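Local structure of mannan endo-1,6-alpha-mannosidase (Chaetomium thermophilum, 6RY0) at residues Q130-W133 against G134-A137; T213-N216 against T217-E220; T292-L295 against R296-K300. The protein probably acts on alpha-1,6-mannosidic linkages as a transglycosidase or hydrolase of glycosyl hydrolase family 76, transferring GPI-anchored glycoproteins into the fungal cell wall. All coordinates share one frame; numbering follows the deposited sequence.

Three local contacts in one mainly helical family 76 enzyme illustrate how side-chain chemistry follows position in a fold. Interaction 1, in the middle of helix 127-142, is wholly buried and joins a methionine to an aromatic ring. Interaction 2 lies on the surface, where the chain passes from helix 196-213 to helix 216-231, and depends on a polar N-cap and an ST turn. Interaction 3, on helix 281-298 and the short strand after it, is mixed, with an ion pair near its outer side and apolar groups inside. The contacts do not touch one another, yet they share neighbours: side chains of all three reach helix 261-278, and those of interactions 1 and 3 also meet helix 323-337.

Interaction 1: residues Q130-W133 against G134-A137; sequences QGFW and GMSA
Phe132 and Met135 form a Met-aromatic contact three residues apart on helix 127-142, one of the buried helices of the (alpha/alpha)6 barrel characteristic of family 76. In one of its two refined conformers, Met135 places SD 4.8 Å from the centroid of the Phe132 ring and only 10° off the ring normal, so the sulfur lies above the face, though at a distance. The first methionine torsion keeps CG beside its own backbone N, which brings CG to 3.2 Å from Gly131 O. The chain runs on nearly extended and then bends at SD (chi3 59°), turning the methyl toward the phenyl group. Phe132 itself departs from a staggered position, with chi1 at -92°. Its ring also meets Trp77 edge-to-face, and helices 196-213, 261-278 and 323-337 close round this side of the helix.

Trp133 and Gln130 point away from the following turn. The indole stacks on Tyr116, while the amide of Gln130, next to Asp129, a calcium ligand in the protein's second metal site, which holds no ion in this model, is held at both ends, OE1 by Arg171 and Gln166 and NE2 by Thr165 and Asp115 O. Beneath these side chains the regular i to i+4 ladder continues, with Met135 N 2.8 Å from Gly131 O. Ser136 OG bonds to Gly80 O. At the end of the bent methionine, CE lies 4.4 Å from Phe132 CE1.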
loop_
_atom_site.group_PDB
_atom_site.type_symbol
_atom_site.label_atom_id
_atom_site.label_comp_id
_atom_site.label_asym_id
_atom_site.label_seq_id
_atom_site.Cartn_x
_atom_site.Cartn_y
_atom_site.Cartn_z
ATOM N N GLN A 130 -10.547 -1.244 -0.832
ATOM C CA GLN A 130 -10.968 0.079 -0.378
ATOM C C GLN A 130 -9.853 0.729 0.450
ATOM O O GLN A 130 -9.567 1.928 0.299
ATOM C CB GLN A 130 -12.244 -0.061 0.464
ATOM C CG GLN A 130 -12.808 1.263 0.894
ATOM C CD GLN A 130 -13.778 1.183 2.051
ATOM O OE1 GLN A 130 -13.768 0.212 2.817
ATOM N NE2 GLN A 130 -14.593 2.219 2.215
ATOM N N GLY A 131 -9.218 -0.062 1.297
ATOM C CA GLY A 131 -8.151 0.423 2.135
ATOM C C GLY A 131 -6.999 0.991 1.366
ATOM O O GLY A 131 -6.473 2.025 1.775
ATOM N N PHE A 132 -6.589 0.342 0.278
ATOM C CA PHE A 132 -5.461 0.878 -0.493
ATOM C C PHE A 132 -5.773 2.245 -1.081
ATOM O O PHE A 132 -4.901 3.112 -1.116
ATOM C CB PHE A 132 -5.005 -0.102 -1.560
ATOM C CG PHE A 132 -3.936 -1.012 -1.095
ATOM C CD1 PHE A 132 -2.620 -0.655 -1.214
ATOM C CD2 PHE A 132 -4.238 -2.231 -0.498
ATOM C CE1 PHE A 132 -1.599 -1.492 -0.738
ATOM C CE2 PHE A 132 -3.222 -3.039 -0.014
ATOM C CZ PHE A 132 -1.912 -2.636 -0.147
ATOM N N TRP A 133 -7.005 2.464 -1.550
ATOM C CA TRP A 133 -7.395 3.797 -2.007
ATOM C C TRP A 133 -7.382 4.783 -0.858
ATOM O O TRP A 133 -6.903 5.903 -1.002
ATOM C CB TRP A 133 -8.770 3.756 -2.679
ATOM C CG TRP A 133 -8.755 3.174 -4.057
ATOM C CD1 TRP A 133 -9.048 1.915 -4.431
ATOM C CD2 TRP A 133 -8.421 3.884 -5.260
ATOM N NE1 TRP A 133 -8.919 1.788 -5.808
ATOM C CE2 TRP A 133 -8.559 2.998 -6.335
ATOM C CE3 TRP A 133 -8.012 5.189 -5.518
ATOM C CZ2 TRP A 133 -8.299 3.385 -7.658
ATOM C CZ3 TRP A 133 -7.765 5.574 -6.827
ATOM C CH2 TRP A 133 -7.913 4.677 -7.876
ATOM N N GLY A 134 -7.913 4.401 0.302
ATOM C CA GLY A 134 -7.856 5.259 1.468
ATOM C C GLY A 134 -6.443 5.615 1.866
ATOM O O GLY A 134 -6.175 6.763 2.251
ATOM N N MET A 135 -5.533 4.642 1.789
ATOM C CA MET A 135 -4.130 4.888 2.099
ATOM C C MET A 135 -3.485 5.859 1.119
ATOM O O MET A 135 -2.657 6.670 1.524
ATOM C CB MET A 135 -3.398 3.551 2.152
ATOM C CG MET A 135 -3.761 2.762 3.402
ATOM S SD MET A 135 -3.492 0.981 3.232
ATOM C CE MET A 135 -1.755 0.997 2.875
ATOM N N SER A 136 -3.846 5.778 -0.165
ATOM C CA SER A 136 -3.331 6.759 -1.112
ATOM C C SER A 136 -3.851 8.167 -0.808
ATOM O O SER A 136 -3.096 9.127 -0.942
ATOM C CB SER A 136 -3.685 6.336 -2.527
ATOM O OG SER A 136 -2.916 5.200 -2.863
ATOM N N ALA A 137 -5.101 8.295 -0.372
ATOM C CA ALA A 137 -5.612 9.595 0.025
ATOM C C ALA A 137 -4.897 10.104 1.295
ATOM O O ALA A 137 -4.544 11.283 1.393
ATOM C CB ALA A 137 -7.121 9.523 0.258
#

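Interaction 2: residues T213-N216 against T217-E220; sequences TKNN and TYAE
Asn215 is the N-cap of helix 216-231, its side chain accepting from Thr217 N in the tight connection that follows helix 196-213. The cap depends on a chi1 of -176°, which sends CG away from the asparagine's own backbone N and sets OD1 3.0 Å from Thr217 N. That N-H reaches the oxygen from above the amide plane, 38° out of it, and not along a lone pair. Just before it, Lys214 leaves the preceding helix with positive phi, and Thr213 OG1 closes an ST turn by accepting from Asn215 N at 3.1 Å, while also bonding to Leu209 O.

Tyr218, followed outward, ties these two turns together. Its CB lies 3.7 Å from Asn215 O, the same carbonyl that receives a weak bond from Tyr218 N. Farther out, CD2 meets the CB of Asn215 at 3.7 Å. The neighbouring CE2 has Thr213 OG1 at 3.2 Å, an approach to the ring edge, near its plane, with the threonine and tyrosine side chains crossing at about a right angle. The ring packs edge-to-face with Trp163, and the terminal OH bonds to Gln160, so the tyrosine spans from the interhelical turn to helix 155-167. On the more exposed flank, Glu220 N binds Asn216 O, and Glu220 CG rests 3.3 Å from that same oxygen.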
loop_
_atom_site.group_PDB
_atom_site.type_symbol
_atom_site.label_atom_id
_atom_site.label_comp_id
_atom_site.label_asym_id
_atom_site.label_seq_id
_atom_site.Cartn_x
_atom_site.Cartn_y
_atom_site.Cartn_z
ATOM N N THR A 213 -4.273 13.958 12.660
ATOM C CA THR A 213 -5.355 14.737 13.277
ATOM C C THR A 213 -5.189 14.988 14.756
ATOM O O THR A 213 -5.894 15.837 15.302
ATOM C CB THR A 213 -6.712 14.053 13.081
ATOM O OG1 THR A 213 -6.777 12.876 13.890
ATOM C CG2 THR A 213 -7.065 13.758 11.634
ATOM N N LYS A 214 -4.347 14.191 15.422
ATOM C CA LYS A 214 -4.168 14.196 16.859
ATOM C C LYS A 214 -5.454 13.772 17.579
ATOM O O LYS A 214 -5.694 14.143 18.719
ATOM C CB LYS A 214 -3.642 15.538 17.360
ATOM C CG LYS A 214 -2.286 15.887 16.669
ATOM C CD LYS A 214 -1.843 17.304 16.927
ATOM C CE LYS A 214 -0.565 17.660 16.209
ATOM N NZ LYS A 214 0.588 16.826 16.619
ATOM N N ASN A 215 -6.290 13.000 16.918
ATOM C CA ASN A 215 -7.493 12.475 17.537
ATOM C C ASN A 215 -7.266 11.052 18.036
ATOM O O ASN A 215 -6.940 10.148 17.265
ATOM C CB ASN A 215 -8.651 12.533 16.538
ATOM C CG ASN A 215 -9.951 12.099 17.125
ATOM O OD1 ASN A 215 -10.170 10.900 17.325
ATOM N ND2 ASN A 215 -10.841 13.017 17.338
ATOM N N ASN A 216 -7.448 10.845 19.323
ATOM C CA ASN A 216 -7.094 9.570 19.930
ATOM C C ASN A 216 -8.035 8.428 19.609
ATOM O O ASN A 216 -7.654 7.284 19.787
ATOM C CB ASN A 216 -7.024 9.696 21.438
ATOM C CG ASN A 216 -5.823 10.467 21.904
ATOM O OD1 ASN A 216 -4.824 10.605 21.205
ATOM N ND2 ASN A 216 -5.902 10.970 23.122
ATOM N N THR A 217 -9.252 8.700 19.130
ATOM C CA THR A 217 -10.151 7.612 18.816
ATOM C C THR A 217 -9.605 6.770 17.662
ATOM O O THR A 217 -9.770 5.558 17.656
ATOM C CB THR A 217 -11.559 8.128 18.569
ATOM O OG1 THR A 217 -12.015 8.695 19.794
ATOM C CG2 THR A 217 -12.498 7.013 18.114
ATOM N N TYR A 218 -8.937 7.420 16.707
ATOM C CA TYR A 218 -8.270 6.665 15.663
ATOM C C TYR A 218 -7.251 5.689 16.263
ATOM O O TYR A 218 -7.134 4.527 15.846
ATOM C CB TYR A 218 -7.548 7.583 14.681
ATOM C CG TYR A 218 -8.416 8.497 13.876
ATOM C CD1 TYR A 218 -9.350 8.003 12.966
ATOM C CD2 TYR A 218 -8.256 9.872 13.944
ATOM C CE1 TYR A 218 -10.095 8.868 12.184
ATOM C CE2 TYR A 218 -9.024 10.736 13.170
ATOM C CZ TYR A 218 -9.923 10.234 12.288
ATOM O OH TYR A 218 -10.655 11.152 11.558
ATOM N N ALA A 219 -6.454 6.184 17.192
ATOM C CA ALA A 219 -5.391 5.389 17.816
ATOM C C ALA A 219 -5.944 4.252 18.632
ATOM O O ALA A 219 -5.367 3.174 18.650
ATOM C CB ALA A 219 -4.539 6.284 18.693
ATOM N N GLU A 220 -7.042 4.486 19.348
ATOM C CA GLU A 220 -7.618 3.412 20.163
ATOM C C GLU A 220 -8.110 2.268 19.279
ATOM O O GLU A 220 -7.907 1.091 19.598
ATOM C CB GLU A 220 -8.749 3.970 21.029
ATOM C CG GLU A 220 -8.370 5.005 22.026
ATOM C CD GLU A 220 -9.573 5.784 22.553
ATOM O OE1 GLU A 220 -10.746 5.422 22.258
ATOM O OE2 GLU A 220 -9.346 6.781 23.269
#

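Interaction 3: residues T292-L295 against R296-K300; sequences TGIL and RDFFK
The guanidinium of Arg296 lies with one face over Gly293, whose CA stands 3.5 Å above the plane and toward its rim; a CB on this glycine would come close to Arg296 NH2. Asp297 holds the edge of this group in a side-on salt bridge: Arg296 NE reaches Asp297 OD1 at 2.9 Å in an almost straight bond, and NH2 takes OD2. The two planes are not coplanar, since OD1 is met 46° above the carboxylate plane although it lies in that of the guanidinium. The Phe298 ring has Asp297 CB above one face, toward its rim. The Phe299 ring turns its edge to Ile294 O, which lies in the ring plane 3.7 Å from CD1.

Around these rings the contact becomes apolar. Ile294 CG2 meets Phe299 CE1 at 3.8 Å, the two side chains pointing the same way, while Leu295 CD2 reaches CD1 of that ring at 4.2 Å. Helices 261-278, 323-337 and 342-358 cover these residues. Between the strand and the helix, a water donates to Leu295 O at 2.7 Å and also to Phe299 O, bridging two carbonyls that cannot bond to each other.

With an alanine in place of Asp297, NE and NH2 would lose their carboxylate acceptors, and the guanidinium, still tied through NH1 to Thr239 O, would probably be less firmly fixed over Gly293. The carboxylate oxygen OD2 also sits 3.2 Å from Gly293 O, another acceptor, and the arginine's positive charge is likely to ease the closeness of the carboxylate to the carbonyl oxygen.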
loop_
_atom_site.group_PDB
_atom_site.type_symbol
_atom_site.label_atom_id
_atom_site.label_comp_id
_atom_site.label_asym_id
_atom_site.label_seq_id
_atom_site.Cartn_x
_atom_site.Cartn_y
_atom_site.Cartn_z
ATOM N N THR A 292 12.739 -6.887 12.705
ATOM C CA THR A 292 13.615 -8.049 12.773
ATOM C C THR A 292 13.075 -9.171 11.893
ATOM O O THR A 292 13.808 -9.784 11.118
ATOM C CB THR A 292 13.794 -8.515 14.215
ATOM O OG1 THR A 292 14.448 -7.466 14.936
ATOM C CG2 THR A 292 14.582 -9.796 14.347
ATOM N N GLY A 293 11.780 -9.435 12.005
ATOM C CA GLY A 293 11.176 -10.476 11.206
ATOM C C GLY A 293 11.277 -10.203 9.711
ATOM O O GLY A 293 11.579 -11.123 8.934
ATOM N N ILE A 294 11.010 -8.974 9.302
ATOM C CA ILE A 294 11.057 -8.640 7.883
ATOM C C ILE A 294 12.445 -8.820 7.305
ATOM O O ILE A 294 12.619 -9.380 6.209
ATOM C CB ILE A 294 10.553 -7.211 7.687
ATOM C CG1 ILE A 294 9.051 -7.136 7.891
ATOM C CG2 ILE A 294 10.957 -6.647 6.334
ATOM C CD1 ILE A 294 8.527 -5.729 8.167
ATOM N N LEU A 295 13.442 -8.337 8.027
ATOM C CA LEU A 295 14.808 -8.442 7.556
ATOM C C LEU A 295 15.234 -9.899 7.456
ATOM O O LEU A 295 15.947 -10.280 6.534
ATOM C CB LEU A 295 15.765 -7.652 8.454
ATOM C CG LEU A 295 15.552 -6.153 8.415
ATOM C CD1 LEU A 295 16.323 -5.480 9.522
ATOM C CD2 LEU A 295 15.880 -5.532 7.066
ATOM N N ARG A 296 14.788 -10.721 8.397
ATOM C CA ARG A 296 15.084 -12.143 8.390
ATOM C C ARG A 296 14.397 -12.878 7.248
ATOM O O ARG A 296 14.971 -13.770 6.623
ATOM C CB ARG A 296 14.629 -12.707 9.746
ATOM C CG ARG A 296 14.748 -14.204 9.918
ATOM C CD ARG A 296 14.010 -14.677 11.155
ATOM N NE ARG A 296 12.569 -14.495 10.957
ATOM C CZ ARG A 296 11.679 -14.105 11.864
ATOM N NH1 ARG A 296 12.040 -13.863 13.121
ATOM N NH2 ARG A 296 10.415 -13.945 11.508
ATOM N N ASP A 297 13.137 -12.540 7.025
ATOM C CA ASP A 297 12.304 -13.335 6.140
ATOM C C ASP A 297 12.300 -12.894 4.686
ATOM O O ASP A 297 12.249 -13.752 3.789
ATOM C CB ASP A 297 10.855 -13.336 6.653
ATOM C CG ASP A 297 10.691 -14.018 8.002
ATOM O OD1 ASP A 297 11.535 -14.896 8.323
ATOM O OD2 ASP A 297 9.703 -13.711 8.705
ATOM N N PHE A 298 12.306 -11.589 4.444
ATOM C CA PHE A 298 12.072 -11.089 3.086
ATOM C C PHE A 298 13.300 -10.563 2.392
ATOM O O PHE A 298 13.252 -10.347 1.194
ATOM C CB PHE A 298 10.987 -9.999 3.075
ATOM C CG PHE A 298 9.645 -10.545 3.454
ATOM C CD1 PHE A 298 8.957 -11.357 2.581
ATOM C CD2 PHE A 298 9.107 -10.287 4.698
ATOM C CE1 PHE A 298 7.734 -11.897 2.940
ATOM C CE2 PHE A 298 7.904 -10.815 5.065
ATOM C CZ PHE A 298 7.224 -11.642 4.186
ATOM N N PHE A 299 14.399 -10.340 3.095
ATOM C CA PHE A 299 15.600 -9.825 2.459
ATOM C C PHE A 299 16.604 -10.943 2.365
ATOM O O PHE A 299 16.987 -11.561 3.351
ATOM C CB PHE A 299 16.127 -8.598 3.206
ATOM C CG PHE A 299 15.279 -7.386 2.947
ATOM C CD1 PHE A 299 14.120 -7.153 3.662
ATOM C CD2 PHE A 299 15.602 -6.494 1.941
ATOM C CE1 PHE A 299 13.324 -6.039 3.403
ATOM C CE2 PHE A 299 14.814 -5.396 1.675
ATOM C CZ PHE A 299 13.675 -5.164 2.391
ATOM N N LYS A 300 17.012 -11.250 1.136
ATOM C CA LYS A 300 17.923 -12.342 0.837
ATOM C C LYS A 300 19.162 -11.739 0.217
ATOM O O LYS A 300 19.112 -11.147 -0.854
ATOM C CB LYS A 300 17.242 -13.304 -0.113
ATOM C CG LYS A 300 16.114 -13.976 0.646
ATOM C CD LYS A 300 15.518 -15.181 0.029
ATOM C CE LYS A 300 14.345 -15.674 0.801
ATOM N NZ LYS A 300 14.750 -16.229 2.128
HETATM O O HOH W 1 18.170 -11.796 6.124
#